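Local atomic coordinates of putative phosphinothricin n-acetyltransferase (Acinetobacter baylyi, PDB entry 2JLM), a protein that probably transfers the acetyl group of acetyl-CoA to the amino group of L-methionine sulfoximine and L-methionine sulfone, as a member of the GNAT acetyltransferase family. Residues 64-69 with 109-114. Residues are numbered along the deposited sequence; the frame is centred on the assembly and turned at random.
Sequences IGAVNE and KHLMNE
In the helix-on-sheet core of this GNAT domain, I64 of strand 63-68 meets L111 and E114 on helix 107-121, and A66 meets L111. Strand 64-68 and helix 109-114 run obliquely antiparallel, their directions 143° apart, with their axes 9.0 Å apart at closest approach. Contact is entirely van der Waals, without a hydrogen bond between them. L111 lowers its CD2 methyl onto the strand backbone, 3.4 Å from I64 O and close to G65 C. The same methyl lies 4.0 Å from A66 CB and also meets I64 CG2 as the two side chains pass in opposite directions, so one branch of the leucine touches three successive residues. I64 also reaches the next helical turn: its CG2 is 4.0 Å from E114 CG, while CD1 comes to 3.9 Å from E114 O. With CG anti to the backbone N (chi1 -165°) and a bend at chi2 (74°), the E114 side chain crosses that of I64 at about a right angle, CG doing the touching. Its OE2 forms a salt bridge with R11 NH1 of the second subunit, so the aliphatic part of E114 faces I64 while its carboxylate reaches the subunit interface. F12 of strand 7-14 touches L111 and E114, and A77 and I98 also border L111. Apolar packing of a helix against a mixed, mainly antiparallel sheet in this way is characteristic of the alpha/beta GNAT fold.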
loop_
_atom_site.group_PDB
_atom_site.type_symbol
_atom_site.label_atom_id
_atom_site.label_comp_id
_atom_site.label_asym_id
_atom_site.label_seq_id
_atom_site.Cartn_x
_atom_site.Cartn_y
_atom_site.Cartn_z
ATOM N N ILE D 64 7.427 14.638 0.489
ATOM C CA ILE D 64 8.819 14.428 0.868
ATOM C C ILE D 64 9.397 15.680 1.519
ATOM O O ILE D 64 9.412 16.756 0.923
ATOM C CB ILE D 64 9.677 14.024 -0.343
ATOM C CG1 ILE D 64 9.110 12.764 -1.007
ATOM C CG2 ILE D 64 11.106 13.768 0.075
ATOM C CD1 ILE D 64 9.899 12.314 -2.261
ATOM N N GLY D 65 9.864 15.540 2.753
ATOM C CA GLY D 65 10.358 16.682 3.501
ATOM C C GLY D 65 11.858 16.652 3.713
ATOM O O GLY D 65 12.505 15.614 3.556
ATOM N N ALA D 66 12.419 17.806 4.054
ATOM C CA ALA D 66 13.836 17.899 4.388
ATOM C C ALA D 66 13.943 18.471 5.794
ATOM O O ALA D 66 13.329 19.498 6.102
ATOM C CB ALA D 66 14.576 18.772 3.385
ATOM N N VAL D 67 14.702 17.796 6.651
ATOM C CA VAL D 67 14.760 18.181 8.056
ATOM C C VAL D 67 16.194 18.397 8.511
ATOM O O VAL D 67 17.089 17.645 8.133
ATOM C CB VAL D 67 14.061 17.137 8.929
ATOM C CG1 VAL D 67 14.328 17.400 10.381
ATOM C CG2 VAL D 67 12.560 17.162 8.649
ATOM N N ASN D 68 16.418 19.452 9.287
ATOM C CA ASN D 68 17.762 19.739 9.796
ATOM C C ASN D 68 18.093 18.909 11.038
ATOM O O ASN D 68 17.200 18.318 11.660
ATOM C CB ASN D 68 17.976 21.246 10.043
ATOM C CG ASN D 68 17.151 21.788 11.205
ATOM O OD1 ASN D 68 16.509 21.039 11.941
ATOM N ND2 ASN D 68 17.172 23.105 11.375
ATOM N N GLU D 69 19.379 18.858 11.377
ATOM C CA GLU D 69 19.868 18.043 12.488
ATOM C C GLU D 69 18.934 18.149 13.692
ATOM O O GLU D 69 18.713 17.171 14.402
ATOM C CB GLU D 69 21.294 18.467 12.869
ATOM C CG GLU D 69 22.106 17.417 13.601
ATOM C CD GLU D 69 21.938 17.470 15.115
ATOM N N LYS D 109 16.516 21.709 -5.110
ATOM C CA LYS D 109 17.070 20.777 -6.061
ATOM C C LYS D 109 17.118 19.377 -5.446
ATOM O O LYS D 109 16.746 18.403 -6.094
ATOM C CB LYS D 109 18.450 21.265 -6.528
ATOM C CG LYS D 109 19.056 20.448 -7.666
ATOM C CD LYS D 109 20.498 20.857 -7.942
ATOM N N HIS D 110 17.560 19.286 -4.191
ATOM C CA HIS D 110 17.581 18.014 -3.464
ATOM C C HIS D 110 16.190 17.389 -3.381
ATOM O O HIS D 110 16.010 16.213 -3.678
ATOM C CB HIS D 110 18.092 18.213 -2.029
ATOM C CG HIS D 110 19.528 18.608 -1.948
ATOM N ND1 HIS D 110 20.533 17.865 -2.527
ATOM C CD2 HIS D 110 20.133 19.657 -1.344
ATOM C CE1 HIS D 110 21.694 18.445 -2.290
ATOM N NE2 HIS D 110 21.479 19.533 -1.573
ATOM N N LEU D 111 15.217 18.178 -2.939
ATOM C CA LEU D 111 13.853 17.690 -2.832
ATOM C C LEU D 111 13.319 17.279 -4.203
ATOM O O LEU D 111 12.725 16.205 -4.350
ATOM C CB LEU D 111 12.959 18.738 -2.169
ATOM C CG LEU D 111 13.205 18.859 -0.659
ATOM C CD1 LEU D 111 12.675 20.178 -0.094
ATOM C CD2 LEU D 111 12.609 17.662 0.115
ATOM N N MET D 112 13.553 18.110 -5.217
ATOM C CA MET D 112 13.125 17.753 -6.569
ATOM C C MET D 112 13.776 16.449 -7.026
ATOM O O MET D 112 13.109 15.579 -7.585
ATOM C CB MET D 112 13.388 18.881 -7.573
ATOM C CG MET D 112 12.322 19.975 -7.555
ATOM S SD MET D 112 10.638 19.326 -7.665
ATOM C CE MET D 112 10.754 18.463 -9.228
ATOM N N ASN D 113 15.073 16.299 -6.777
ATOM C CA ASN D 113 15.739 15.060 -7.148
ATOM C C ASN D 113 15.095 13.842 -6.489
ATOM O O ASN D 113 14.916 12.800 -7.119
ATOM C CB ASN D 113 17.234 15.113 -6.827
ATOM C CG ASN D 113 18.052 15.722 -7.953
ATOM O OD1 ASN D 113 17.724 15.571 -9.133
ATOM N ND2 ASN D 113 19.130 16.409 -7.593
ATOM N N GLU D 114 14.759 13.968 -5.217
ATOM C CA GLU D 114 14.156 12.858 -4.499
ATOM C C GLU D 114 12.724 12.609 -5.022
ATOM O O GLU D 114 12.323 11.464 -5.237
ATOM C CB GLU D 114 14.198 13.131 -2.989
ATOM C CG GLU D 114 13.941 11.916 -2.092
ATOM C CD GLU D 114 15.109 10.925 -2.037
ATOM O OE1 GLU D 114 16.170 11.177 -2.656
ATOM O OE2 GLU D 114 14.959 9.881 -1.363
#